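Local coordinates for cation-transporting ATPase, E1-E2 family protein (Streptococcus pneumoniae, PDB 4F2F) that probably exports copper(I) across the cell membrane at the cost of ATP, the part crystallised being its copper(I)-binding domain of cupredoxin fold, at residues A[37-42]-A[70-75]; A[30-35]-A[75-80]; A[81-86]-A[94-99]. One frame throughout, in Å; residues are numbered along the deposited sequence.

Contact 1 of 3, residues A[37-42]-A[70-75]; sequences PAEITF and EKVIRF
Phe42 lays its ring against Ile73 at one end of an antiparallel strand pair, Ile73 CG1 being 3.8 Å from Phe42 CD1. At the other end of the same interior face, Phe75 CE1 meets Ile40 CD1 at 3.9 Å; Phe75 holds CG between its backbone N and carbonyl carbon (chi1 65°), and from there the ring turns back over its partner strand. Branched and aromatic side chains suit this face, because Ile54 and Phe56 of strand 53-56 close over it; Lys71, at its end, is the exception and turns its amine to Glu63 and Pro64 O. Six backbone hydrogen bonds fix the register, the straightest being Ile40 N to Ile73 O (2.9 Å, 179° at the hydrogen).

On the outer face Glu39 and Arg74 run side by side, with Glu39 CG 3.5 Å from Arg74 CG. A salt bridge joins Glu39 OE2 to Arg74 NE at 3.3 Å. Carboxylate and guanidinium planes are 67° apart, so the pair is not the flat, two-pronged kind; a water links Glu39 OE2 to Arg74 NH2 as well. A mainly apolar face turned inward and a mixed, more polar one outward mark a beta sandwich, here the cupredoxin fold.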
ATOM      1  N   PRO A  37       5.124   5.495  12.059  1.00 24.40           N
ATOM      2  CA  PRO A  37       4.328   4.279  11.859  1.00 25.27           C
ATOM      3  C   PRO A  37       3.265   4.483  10.786  1.00 24.00           C
ATOM      4  O   PRO A  37       2.529   5.467  10.824  1.00 25.88           O
ATOM      5  CB  PRO A  37       3.669   4.070  13.224  1.00 28.13           C
ATOM      6  CG  PRO A  37       4.642   4.661  14.189  1.00 27.91           C
ATOM      7  CD  PRO A  37       5.229   5.856  13.485  1.00 27.76           C
ATOM      8  N   ALA A  38       3.197   3.562   9.832  1.00 23.65           N
ATOM      9  CA  ALA A  38       2.254   3.684   8.729  1.00 22.00           C
ATOM     10  C   ALA A  38       1.169   2.619   8.807  1.00 18.91           C
ATOM     11  O   ALA A  38       1.441   1.463   9.121  1.00 20.69           O
ATOM     12  CB  ALA A  38       2.979   3.614   7.395  1.00 23.03           C
ATOM     13  N   GLU A  39      -0.065   3.028   8.530  1.00 18.48           N
ATOM     14  CA  GLU A  39      -1.169   2.092   8.387  1.00 20.30           C
ATOM     15  C   GLU A  39      -1.813   2.285   7.022  1.00 15.88           C
ATOM     16  O   GLU A  39      -2.448   3.306   6.754  1.00 16.88           O
ATOM     17  CB  GLU A  39      -2.191   2.255   9.518  1.00 21.98           C
ATOM     18  CG  GLU A  39      -1.683   1.779  10.873  1.00 26.08           C
ATOM     19  CD  GLU A  39      -2.785   1.625  11.909  1.00 26.83           C
ATOM     20  OE1 GLU A  39      -3.974   1.756  11.549  1.00 29.03           O
ATOM     21  OE2 GLU A  39      -2.457   1.370  13.089  1.00 29.13           O
ATOM     22  N   ILE A  40      -1.621   1.298   6.155  1.00 17.82           N
ATOM     23  CA  ILE A  40      -2.136   1.354   4.801  1.00 17.44           C
ATOM     24  C   ILE A  40      -3.301   0.386   4.677  1.00 16.13           C
ATOM     25  O   ILE A  40      -3.116  -0.829   4.702  1.00 18.48           O
ATOM     26  CB  ILE A  40      -1.051   0.989   3.778  1.00 18.58           C
ATOM     27  CG1 ILE A  40       0.212   1.812   4.037  1.00 17.73           C
ATOM     28  CG2 ILE A  40      -1.555   1.211   2.364  1.00 18.70           C
ATOM     29  CD1 ILE A  40       1.395   1.392   3.192  1.00 19.69           C
ATOM     30  N   THR A  41      -4.502   0.938   4.561  1.00 17.30           N
ATOM     31  CA  THR A  41      -5.712   0.132   4.515  1.00 16.71           C
ATOM     32  C   THR A  41      -6.093  -0.200   3.081  1.00 17.84           C
ATOM     33  O   THR A  41      -6.382   0.689   2.279  1.00 18.23           O
ATOM     34  CB  THR A  41      -6.880   0.840   5.217  1.00 18.11           C
ATOM     35  OG1 THR A  41      -6.559   1.011   6.602  1.00 20.30           O
ATOM     36  CG2 THR A  41      -8.159   0.022   5.100  1.00 17.78           C
ATOM     37  N   PHE A  42      -6.080  -1.491   2.770  1.00 15.26           N
ATOM     38  CA  PHE A  42      -6.489  -1.983   1.462  1.00 14.72           C
ATOM     39  C   PHE A  42      -7.924  -2.489   1.510  1.00 15.52           C
ATOM     40  O   PHE A  42      -8.298  -3.226   2.421  1.00 17.38           O
ATOM     41  CB  PHE A  42      -5.581  -3.132   1.024  1.00 16.32           C
ATOM     42  CG  PHE A  42      -4.225  -2.697   0.541  1.00 14.08           C
ATOM     43  CD1 PHE A  42      -3.216  -2.393   1.441  1.00 15.59           C
ATOM     44  CD2 PHE A  42      -3.955  -2.615  -0.814  1.00 16.28           C
ATOM     45  CE1 PHE A  42      -1.965  -2.001   0.994  1.00 15.16           C
ATOM     46  CE2 PHE A  42      -2.706  -2.225  -1.262  1.00 15.58           C
ATOM     47  CZ  PHE A  42      -1.711  -1.918  -0.357  1.00 16.30           C
ATOM     48  N   GLU A  70     -11.391  -5.468   4.250  1.00 20.38           N
ATOM     49  CA  GLU A  70     -10.359  -4.450   4.406  1.00 18.74           C
ATOM     50  C   GLU A  70      -9.263  -4.980   5.319  1.00 19.99           C
ATOM     51  O   GLU A  70      -9.545  -5.508   6.393  1.00 18.13           O
ATOM     52  CB  GLU A  70     -10.947  -3.161   4.988  1.00 22.47           C
ATOM     53  CG  GLU A  70     -11.741  -2.316   4.007  1.00 26.32           C
ATOM     54  CD  GLU A  70     -12.059  -0.945   4.562  1.00 28.18           C
ATOM     55  OE1 GLU A  70     -11.835  -0.735   5.774  1.00 23.52           O
ATOM     56  OE2 GLU A  70     -12.524  -0.077   3.793  1.00 37.18           O
ATOM     57  N   LYS A  71      -8.016  -4.851   4.879  1.00 16.46           N
ATOM     58  CA  LYS A  71      -6.870  -5.283   5.670  1.00 14.80           C
ATOM     59  C   LYS A  71      -5.936  -4.098   5.881  1.00 14.42           C
ATOM     60  O   LYS A  71      -5.632  -3.368   4.937  1.00 16.49           O
ATOM     61  CB  LYS A  71      -6.117  -6.421   4.967  1.00 20.25           C
ATOM     62  CG  LYS A  71      -6.696  -7.823   5.175  1.00 20.64           C
ATOM     63  CD  LYS A  71      -6.389  -8.340   6.576  1.00 22.44           C
ATOM     64  CE  LYS A  71      -6.954  -9.735   6.814  1.00 25.52           C
ATOM     65  NZ  LYS A  71      -6.160 -10.810   6.164  1.00 23.79           N
ATOM     66  N   VAL A  72      -5.490  -3.898   7.118  1.00 16.64           N
ATOM     67  CA  VAL A  72      -4.545  -2.832   7.416  1.00 18.13           C
ATOM     68  C   VAL A  72      -3.123  -3.374   7.391  1.00 17.39           C
ATOM     69  O   VAL A  72      -2.773  -4.252   8.180  1.00 22.27           O
ATOM     70  CB  VAL A  72      -4.820  -2.194   8.794  1.00 20.05           C
ATOM     71  CG1 VAL A  72      -3.834  -1.064   9.068  1.00 23.37           C
ATOM     72  CG2 VAL A  72      -6.250  -1.685   8.870  1.00 20.74           C
ATOM     73  N   ILE A  73      -2.307  -2.853   6.480  1.00 16.87           N
ATOM     74  CA  ILE A  73      -0.898  -3.217   6.423  1.00 19.38           C
ATOM     75  C   ILE A  73      -0.099  -2.243   7.282  1.00 19.92           C
ATOM     76  O   ILE A  73      -0.114  -1.037   7.034  1.00 18.19           O
ATOM     77  CB  ILE A  73      -0.368  -3.184   4.979  1.00 17.44           C
ATOM     78  CG1 ILE A  73      -1.190  -4.117   4.086  1.00 20.64           C
ATOM     79  CG2 ILE A  73       1.108  -3.553   4.946  1.00 21.34           C
ATOM     80  CD1 ILE A  73      -1.111  -5.580   4.477  1.00 21.62           C
ATOM     81  N   ARG A  74       0.585  -2.761   8.297  1.00 20.16           N
ATOM     82  CA  ARG A  74       1.293  -1.899   9.239  1.00 23.70           C
ATOM     83  C   ARG A  74       2.803  -2.107   9.245  1.00 23.05           C
ATOM     84  O   ARG A  74       3.294  -3.228   9.374  1.00 26.36           O
ATOM     85  CB  ARG A  74       0.755  -2.086  10.659  1.00 26.40           C
ATOM     86  CG  ARG A  74      -0.666  -1.601  10.858  1.00 31.82           C
ATOM     87  CD  ARG A  74      -1.028  -1.618  12.332  1.00 31.33           C
ATOM     88  NE  ARG A  74      -0.050  -0.881  13.126  1.00 38.10           N
ATOM     89  CZ  ARG A  74       0.614  -1.386  14.161  1.00 37.85           C
ATOM     90  NH1 ARG A  74       0.401  -2.637  14.545  1.00 43.88           N
ATOM     91  NH2 ARG A  74       1.487  -0.635  14.817  1.00 42.42           N
ATOM     92  N   PHE A  75       3.530  -1.007   9.102  1.00 23.31           N
ATOM     93  CA  PHE A  75       4.974  -1.006   9.280  1.00 22.20           C
ATOM     94  C   PHE A  75       5.479   0.419   9.460  1.00 21.20           C
ATOM     95  O   PHE A  75       4.765   1.381   9.176  1.00 20.69           O
ATOM     96  CB  PHE A  75       5.688  -1.724   8.120  1.00 22.72           C
ATOM     97  CG  PHE A  75       5.533  -1.051   6.777  1.00 21.82           C
ATOM     98  CD1 PHE A  75       4.466  -1.361   5.944  1.00 23.68           C
ATOM     99  CD2 PHE A  75       6.476  -0.138   6.334  1.00 22.59           C
ATOM    100  CE1 PHE A  75       4.333  -0.753   4.704  1.00 22.53           C
ATOM    101  CE2 PHE A  75       6.350   0.472   5.098  1.00 23.90           C
ATOM    102  CZ  PHE A  75       5.278   0.165   4.282  1.00 22.10           C
TER
HETATM  103  O   HOH W   1       2.253   0.988  11.953  1.00 30.23           O
HETATM  104  O   HOH W   2       0.661   2.181  13.741  1.00 35.98           O

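Contact 2 of 3, residues A[30-35]-A[75-80]; sequences IQLQKG and FTPQEL
Lys34 and Pro77 bring the end of strand 29-33 against the loop that leads from strand 70-75 to strand 81-87, a crossing between the sheets of the cupredoxin beta sandwich. The packed side is apolar. Pro77 brings CG against the strand's end, 4.2 Å from Leu32 CB and 3.5 Å from Gln33 O, and Leu32 sends CD1 on to CZ of Phe75 at 4.2 Å, the two side chains crossing at about a right angle. A rigid proline suits a turning chain that must also fill a greasy position, and it rests on Ala38 and Gln15 too. Just beyond, the backbone locks: Gly35 N donates to Pro77 O at 2.8 Å, nearly along the C=O axis. Gly35 has a positive phi of 83°, which glycine adopts readily.

Toward solvent the contact is more open and mixed. Thr76 CG2 lies 3.6 Å from the carbonyl carbon of Gly35, and the loose part is a water that accepts from Gln78 NE2 while giving only a weak bond to Gly35 O. The long methylene chain of Lys34 runs past Leu80, whose CD2 is 3.9 Å from Lys34 CD. The lysine's end is the exception to this looseness: after the extended run it bends at its last torsion (chi4 66°), and the turn delivers NZ to Gln78 O at 2.7 Å, in the carbonyl plane and on a lone pair.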
ATOM      1  N   ILE A  30       1.955   6.081  -3.551  1.00 20.09           N
ATOM      2  CA  ILE A  30       1.769   6.864  -2.338  1.00 19.09           C
ATOM      3  C   ILE A  30       3.101   7.347  -1.780  1.00 22.44           C
ATOM      4  O   ILE A  30       4.165   6.856  -2.163  1.00 20.87           O
ATOM      5  CB  ILE A  30       1.016   6.065  -1.253  1.00 21.24           C
ATOM      6  CG1 ILE A  30       1.902   4.960  -0.678  1.00 19.69           C
ATOM      7  CG2 ILE A  30      -0.280   5.488  -1.807  1.00 20.45           C
ATOM      8  CD1 ILE A  30       1.240   4.164   0.430  1.00 18.92           C
ATOM      9  N   GLN A  31       3.032   8.317  -0.874  1.00 22.42           N
ATOM     10  CA  GLN A  31       4.218   8.850  -0.220  1.00 20.86           C
ATOM     11  C   GLN A  31       4.106   8.682   1.292  1.00 22.61           C
ATOM     12  O   GLN A  31       3.048   8.920   1.878  1.00 23.85           O
ATOM     13  CB  GLN A  31       4.410  10.327  -0.577  1.00 23.06           C
ATOM     14  CG  GLN A  31       5.653  10.955   0.039  1.00 24.17           C
ATOM     15  CD  GLN A  31       5.741  12.449  -0.208  1.00 29.79           C
ATOM     16  OE1 GLN A  31       6.064  12.893  -1.309  1.00 33.45           O
ATOM     17  NE2 GLN A  31       5.454  13.234   0.825  1.00 29.26           N
ATOM     18  N   LEU A  32       5.201   8.256   1.914  1.00 20.93           N
ATOM     19  CA  LEU A  32       5.240   8.042   3.355  1.00 22.71           C
ATOM     20  C   LEU A  32       6.430   8.771   3.970  1.00 27.16           C
ATOM     21  O   LEU A  32       7.477   8.903   3.338  1.00 25.69           O
ATOM     22  CB  LEU A  32       5.342   6.548   3.668  1.00 23.85           C
ATOM     23  CG  LEU A  32       4.253   5.620   3.130  1.00 21.73           C
ATOM     24  CD1 LEU A  32       4.602   4.175   3.442  1.00 23.10           C
ATOM     25  CD2 LEU A  32       2.892   5.979   3.708  1.00 22.10           C
ATOM     26  N   GLN A  33       6.264   9.236   5.203  1.00 25.87           N
ATOM     27  CA  GLN A  33       7.349   9.872   5.942  1.00 27.52           C
ATOM     28  C   GLN A  33       8.169   8.821   6.685  1.00 22.71           C
ATOM     29  O   GLN A  33       7.611   7.945   7.346  1.00 25.52           O
ATOM     30  CB  GLN A  33       6.787  10.896   6.933  1.00 28.57           C
ATOM     31  CG  GLN A  33       6.179  12.131   6.281  1.00 37.39           C
ATOM     32  CD  GLN A  33       7.229  13.088   5.753  1.00 39.36           C
ATOM     33  OE1 GLN A  33       8.263  13.301   6.384  1.00 39.13           O
ATOM     34  NE2 GLN A  33       6.970  13.669   4.586  1.00 44.86           N
ATOM     35  N   LYS A  34       9.492   8.909   6.578  1.00 24.90           N
ATOM     36  CA  LYS A  34      10.375   7.967   7.260  1.00 24.03           C
ATOM     37  C   LYS A  34      10.238   8.077   8.779  1.00 25.55           C
ATOM     38  O   LYS A  34      10.116   9.175   9.324  1.00 27.32           O
ATOM     39  CB  LYS A  34      11.833   8.197   6.835  1.00 31.71           C
ATOM     40  CG  LYS A  34      12.873   7.500   7.706  1.00 27.75           C
ATOM     41  CD  LYS A  34      14.289   7.932   7.333  1.00 32.96           C
ATOM     42  CE  LYS A  34      15.290   7.595   8.433  1.00 40.04           C
ATOM     43  NZ  LYS A  34      15.463   6.128   8.627  1.00 44.93           N
ATOM     44  N   GLY A  35      10.235   6.933   9.457  1.00 25.37           N
ATOM     45  CA  GLY A  35      10.227   6.905  10.909  1.00 24.67           C
ATOM     46  C   GLY A  35       8.867   7.055  11.572  1.00 24.79           C
ATOM     47  O   GLY A  35       8.761   6.976  12.796  1.00 26.24           O
ATOM     48  N   PHE A  75       3.530  -1.007   9.102  1.00 23.31           N
ATOM     49  CA  PHE A  75       4.974  -1.006   9.280  1.00 22.20           C
ATOM     50  C   PHE A  75       5.479   0.419   9.460  1.00 21.20           C
ATOM     51  O   PHE A  75       4.765   1.381   9.176  1.00 20.69           O
ATOM     52  CB  PHE A  75       5.688  -1.724   8.120  1.00 22.72           C
ATOM     53  CG  PHE A  75       5.533  -1.051   6.777  1.00 21.82           C
ATOM     54  CD1 PHE A  75       4.466  -1.361   5.944  1.00 23.68           C
ATOM     55  CD2 PHE A  75       6.476  -0.138   6.334  1.00 22.59           C
ATOM     56  CE1 PHE A  75       4.333  -0.753   4.704  1.00 22.53           C
ATOM     57  CE2 PHE A  75       6.350   0.472   5.098  1.00 23.90           C
ATOM     58  CZ  PHE A  75       5.278   0.165   4.282  1.00 22.10           C
ATOM     59  N   THR A  76       6.700   0.550   9.962  1.00 22.33           N
ATOM     60  CA  THR A  76       7.330   1.852  10.083  1.00 20.89           C
ATOM     61  C   THR A  76       8.451   1.937   9.057  1.00 24.75           C
ATOM     62  O   THR A  76       9.488   1.293   9.210  1.00 25.51           O
ATOM     63  CB  THR A  76       7.888   2.082  11.501  1.00 23.96           C
ATOM     64  OG1 THR A  76       6.836   1.922  12.460  1.00 24.84           O
ATOM     65  CG2 THR A  76       8.479   3.482  11.630  1.00 25.54           C
ATOM     66  N   PRO A  77       8.229   2.714   7.986  1.00 23.75           N
ATOM     67  CA  PRO A  77       9.218   2.859   6.911  1.00 25.58           C
ATOM     68  C   PRO A  77      10.517   3.468   7.430  1.00 27.43           C
ATOM     69  O   PRO A  77      10.482   4.504   8.091  1.00 26.01           O
ATOM     70  CB  PRO A  77       8.531   3.810   5.922  1.00 28.22           C
ATOM     71  CG  PRO A  77       7.457   4.493   6.711  1.00 25.19           C
ATOM     72  CD  PRO A  77       7.006   3.492   7.723  1.00 25.50           C
ATOM     73  N   GLN A  78      11.642   2.824   7.136  1.00 25.07           N
ATOM     74  CA  GLN A  78      12.938   3.281   7.630  1.00 28.20           C
ATOM     75  C   GLN A  78      13.917   3.597   6.504  1.00 32.18           C
ATOM     76  O   GLN A  78      14.864   4.361   6.694  1.00 34.83           O
ATOM     77  CB  GLN A  78      13.552   2.241   8.571  1.00 30.34           C
ATOM     78  CG  GLN A  78      12.710   1.916   9.797  1.00 35.39           C
ATOM     79  CD  GLN A  78      12.575   3.089  10.751  1.00 35.18           C
ATOM     80  OE1 GLN A  78      12.991   4.207  10.447  1.00 35.36           O
ATOM     81  NE2 GLN A  78      11.993   2.835  11.918  1.00 31.92           N
ATOM     82  N   GLU A  79      13.696   3.001   5.336  1.00 28.21           N
ATOM     83  CA  GLU A  79      14.577   3.228   4.191  1.00 24.59           C
ATOM     84  C   GLU A  79      13.973   4.207   3.183  1.00 25.76           C
ATOM     85  O   GLU A  79      12.855   4.016   2.701  1.00 22.86           O
ATOM     86  CB  GLU A  79      14.934   1.907   3.504  1.00 28.47           C
ATOM     87  CG  GLU A  79      15.854   2.071   2.300  1.00 28.20           C
ATOM     88  CD  GLU A  79      16.368   0.746   1.767  1.00 37.28           C
ATOM     89  OE1 GLU A  79      16.171   0.471   0.564  1.00 40.41           O
ATOM     90  OE2 GLU A  79      16.977  -0.015   2.548  1.00 45.79           O
ATOM     91  N   LEU A  80      14.726   5.255   2.869  1.00 23.68           N
ATOM     92  CA  LEU A  80      14.283   6.280   1.932  1.00 21.98           C
ATOM     93  C   LEU A  80      14.178   5.738   0.512  1.00 20.10           C
ATOM     94  O   LEU A  80      14.821   4.744   0.169  1.00 22.23           O
ATOM     95  CB  LEU A  80      15.249   7.466   1.955  1.00 24.32           C
ATOM     96  CG  LEU A  80      15.384   8.218   3.276  1.00 26.35           C
ATOM     97  CD1 LEU A  80      16.565   9.177   3.228  1.00 37.91           C
ATOM     98  CD2 LEU A  80      14.099   8.962   3.599  1.00 25.83           C
TER
HETATM   99  O   HOH W   3      11.320   5.052  14.201  1.00 41.48           O

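Contact 3 of 3, residues A[81-86]-A[94-99]; sequences GRHEFS and GSYTVV
Gly94, near the start of strand 93-99, sets its CA over one face of the Phe85 ring, 3.8 Å from the centroid, a CH-pi contact that needs the bare alpha carbon, since a CB here would collide with the ring. Gly94 N donates to Phe85 O at 2.8 Å, and Gly94 O accepts from both Phe85 N and a water that in turn accepts a hydrogen bond from Arg82 NH2. Ser95, on the other face of the hairpin, puts CB over the centre of the Arg82 guanidinium, 3.6 Å from CZ; its OG is bonded to His29 ND1. The extended arginine, with CG opposite the backbone N (chi1 180°), thus lies along the strand above a small residue.

Tyr96 follows, its ring turned back across the strand pair. His83 CB presses on one ring face, 3.5 Å from the centroid, and Phe85 CD2 meets the rim at Tyr96 CD1, 4.2 Å away. Tyr96 OH shares a water with Glu84 O, so the phenol has a polar partner at the edge of an apolar patch. The imidazole of His83 is held by Glu58 and by Glu79 O. Thr97 returns to the Arg82 face and lays CG2 3.8 Å from Gly81 O. Val98 then pairs with Gly81 through two backbone bonds, while Val98 CG2 lies at the edge of the His83 ring, 3.8 Å from CD2.

The hairpin lies within the sheet: strand 29-33 runs parallel to 93-99 on one flank, strand 53-56 antiparallel to 81-87 on the other, and Phe56 packs against both Phe85 and Tyr96.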
ATOM      1  N   GLY A  81      13.366   6.396  -0.309  1.00 22.32           N
ATOM      2  CA  GLY A  81      13.276   6.062  -1.717  1.00 22.85           C
ATOM      3  C   GLY A  81      11.981   5.394  -2.139  1.00 23.88           C
ATOM      4  O   GLY A  81      11.031   5.286  -1.362  1.00 22.54           O
ATOM      5  N   ARG A  82      11.953   4.950  -3.391  1.00 21.32           N
ATOM      6  CA  ARG A  82      10.789   4.286  -3.967  1.00 20.16           C
ATOM      7  C   ARG A  82      10.857   2.779  -3.743  1.00 20.94           C
ATOM      8  O   ARG A  82      11.882   2.147  -4.013  1.00 23.76           O
ATOM      9  CB  ARG A  82      10.718   4.581  -5.465  1.00 23.19           C
ATOM     10  CG  ARG A  82       9.548   3.939  -6.191  1.00 20.51           C
ATOM     11  CD  ARG A  82       9.873   3.773  -7.669  1.00 21.70           C
ATOM     12  NE  ARG A  82       8.700   3.429  -8.466  1.00 21.11           N
ATOM     13  CZ  ARG A  82       8.254   2.191  -8.652  1.00 23.67           C
ATOM     14  NH1 ARG A  82       8.876   1.165  -8.086  1.00 22.89           N
ATOM     15  NH2 ARG A  82       7.180   1.979  -9.401  1.00 25.30           N
ATOM     16  N   HIS A  83       9.759   2.211  -3.255  1.00 18.78           N
ATOM     17  CA  HIS A  83       9.662   0.780  -2.997  1.00 20.51           C
ATOM     18  C   HIS A  83       8.385   0.240  -3.625  1.00 20.07           C
ATOM     19  O   HIS A  83       7.384   0.949  -3.712  1.00 20.68           O
ATOM     20  CB  HIS A  83       9.648   0.508  -1.494  1.00 19.09           C
ATOM     21  CG  HIS A  83      10.751   1.190  -0.748  1.00 22.46           C
ATOM     22  ND1 HIS A  83      12.051   0.737  -0.768  1.00 22.45           N
ATOM     23  CD2 HIS A  83      10.748   2.291   0.038  1.00 21.98           C
ATOM     24  CE1 HIS A  83      12.805   1.532  -0.030  1.00 22.84           C
ATOM     25  NE2 HIS A  83      12.037   2.483   0.471  1.00 20.95           N
ATOM     26  N   GLU A  84       8.414  -1.015  -4.057  1.00 18.54           N
ATOM     27  CA  GLU A  84       7.258  -1.602  -4.721  1.00 17.92           C
ATOM     28  C   GLU A  84       6.356  -2.367  -3.758  1.00 16.82           C
ATOM     29  O   GLU A  84       6.831  -3.028  -2.832  1.00 17.92           O
ATOM     30  CB  GLU A  84       7.708  -2.528  -5.858  1.00 16.46           C
ATOM     31  CG  GLU A  84       6.584  -3.338  -6.502  1.00 17.60           C
ATOM     32  CD  GLU A  84       7.083  -4.241  -7.618  1.00 20.89           C
ATOM     33  OE1 GLU A  84       6.836  -5.465  -7.554  1.00 20.66           O
ATOM     34  OE2 GLU A  84       7.716  -3.727  -8.563  1.00 23.06           O
ATOM     35  N   PHE A  85       5.052  -2.242  -3.974  1.00 17.64           N
ATOM     36  CA  PHE A  85       4.083  -3.169  -3.406  1.00 14.63           C
ATOM     37  C   PHE A  85       3.264  -3.717  -4.569  1.00 17.30           C
ATOM     38  O   PHE A  85       3.232  -3.123  -5.644  1.00 15.66           O
ATOM     39  CB  PHE A  85       3.204  -2.506  -2.331  1.00 15.99           C
ATOM     40  CG  PHE A  85       2.152  -1.565  -2.868  1.00 16.54           C
ATOM     41  CD1 PHE A  85       0.954  -2.050  -3.372  1.00 16.97           C
ATOM     42  CD2 PHE A  85       2.340  -0.192  -2.818  1.00 16.36           C
ATOM     43  CE1 PHE A  85      -0.020  -1.187  -3.846  1.00 16.71           C
ATOM     44  CE2 PHE A  85       1.369   0.676  -3.291  1.00 17.84           C
ATOM     45  CZ  PHE A  85       0.188   0.176  -3.805  1.00 17.31           C
ATOM     46  N   SER A  86       2.632  -4.865  -4.375  1.00 14.37           N
ATOM     47  CA  SER A  86       1.880  -5.480  -5.452  1.00 16.62           C
ATOM     48  C   SER A  86       0.891  -6.475  -4.881  1.00 14.19           C
ATOM     49  O   SER A  86       0.839  -6.678  -3.668  1.00 16.07           O
ATOM     50  CB  SER A  86       2.825  -6.193  -6.423  1.00 15.79           C
ATOM     51  OG  SER A  86       3.387  -7.356  -5.837  1.00 15.98           O
ATOM     52  N   GLY A  94       2.166  -1.223  -7.475  1.00 18.28           N
ATOM     53  CA  GLY A  94       2.081   0.128  -6.957  1.00 19.34           C
ATOM     54  C   GLY A  94       3.418   0.458  -6.327  1.00 15.84           C
ATOM     55  O   GLY A  94       4.343  -0.352  -6.369  1.00 17.54           O
ATOM     56  N   SER A  95       3.535   1.645  -5.750  1.00 19.04           N
ATOM     57  CA  SER A  95       4.782   2.027  -5.115  1.00 18.70           C
ATOM     58  C   SER A  95       4.540   2.898  -3.899  1.00 18.57           C
ATOM     59  O   SER A  95       3.528   3.595  -3.804  1.00 19.65           O
ATOM     60  CB  SER A  95       5.705   2.753  -6.102  1.00 19.34           C
ATOM     61  OG  SER A  95       5.263   4.072  -6.363  1.00 21.41           O
ATOM     62  N   TYR A  96       5.473   2.838  -2.959  1.00 18.16           N
ATOM     63  CA  TYR A  96       5.481   3.785  -1.860  1.00 17.85           C
ATOM     64  C   TYR A  96       6.848   4.441  -1.769  1.00 21.11           C
ATOM     65  O   TYR A  96       7.876   3.765  -1.703  1.00 22.14           O
ATOM     66  CB  TYR A  96       5.063   3.132  -0.537  1.00 20.61           C
ATOM     67  CG  TYR A  96       5.922   1.977  -0.065  1.00 17.33           C
ATOM     68  CD1 TYR A  96       5.746   0.699  -0.576  1.00 19.48           C
ATOM     69  CD2 TYR A  96       6.883   2.160   0.921  1.00 20.64           C
ATOM     70  CE1 TYR A  96       6.514  -0.359  -0.131  1.00 18.32           C
ATOM     71  CE2 TYR A  96       7.656   1.110   1.372  1.00 18.94           C
ATOM     72  CZ  TYR A  96       7.468  -0.147   0.842  1.00 19.75           C
ATOM     73  OH  TYR A  96       8.240  -1.193   1.287  1.00 20.88           O
ATOM     74  N   THR A  97       6.851   5.767  -1.803  1.00 21.24           N
ATOM     75  CA  THR A  97       8.087   6.525  -1.745  1.00 22.68           C
ATOM     76  C   THR A  97       8.248   7.089  -0.346  1.00 21.37           C
ATOM     77  O   THR A  97       7.374   7.805   0.151  1.00 22.46           O
ATOM     78  CB  THR A  97       8.093   7.659  -2.782  1.00 21.39           C
ATOM     79  OG1 THR A  97       7.908   7.103  -4.089  1.00 23.74           O
ATOM     80  CG2 THR A  97       9.412   8.418  -2.740  1.00 24.14           C
ATOM     81  N   VAL A  98       9.358   6.742   0.293  1.00 21.02           N
ATOM     82  CA  VAL A  98       9.621   7.169   1.659  1.00 21.62           C
ATOM     83  C   VAL A  98      10.517   8.402   1.655  1.00 25.10           C
ATOM     84  O   VAL A  98      11.639   8.362   1.147  1.00 26.38           O
ATOM     85  CB  VAL A  98      10.276   6.046   2.479  1.00 22.39           C
ATOM     86  CG1 VAL A  98      10.556   6.516   3.900  1.00 21.87           C
ATOM     87  CG2 VAL A  98       9.380   4.813   2.492  1.00 21.41           C
ATOM     88  N   VAL A  99      10.008   9.496   2.215  1.00 23.98           N
ATOM     89  CA  VAL A  99      10.746  10.755   2.245  1.00 23.68           C
ATOM     90  C   VAL A  99      11.080  11.176   3.674  1.00 27.86           C
ATOM     91  O   VAL A  99      10.468  10.703   4.633  1.00 26.89           O
ATOM     92  CB  VAL A  99       9.964  11.887   1.550  1.00 23.30           C
ATOM     93  CG1 VAL A  99       9.631  11.498   0.119  1.00 25.76           C
ATOM     94  CG2 VAL A  99       8.698  12.212   2.327  1.00 27.52           C
TER
HETATM   95  O   HOH W   4       5.418  -0.486  -8.989  1.00 24.73           O
HETATM   96  O   HOH W   5       7.920  -3.637  -0.221  1.00 23.34           O

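How the contacts relate
Contacts 1 and 3 lie on opposite sides of the chain's centre, their own centres about 14 Å apart, and meet through aromatic rings: Phe42 CE2 is 3.9 Å from Phe85 CE1, and Phe75 CZ is 3.9 Å from Tyr96 CE2. Contact 2 bridges them. It shares Phe75 with contact 1, and Lys34 N to Val99 O and Val99 N to Leu32 O are probable hydrogen bonds to contact 3, each 2.8 Å. The core so formed stands off from the copper ions: the side chains of Phe42 and Phe85 are about 11 and 10 Å from a copper(I) ion. Cys87, next after segment 81-86, binds one copper(I) with Cys50; Met89 and Met91, a little further on, bind another with Cys50.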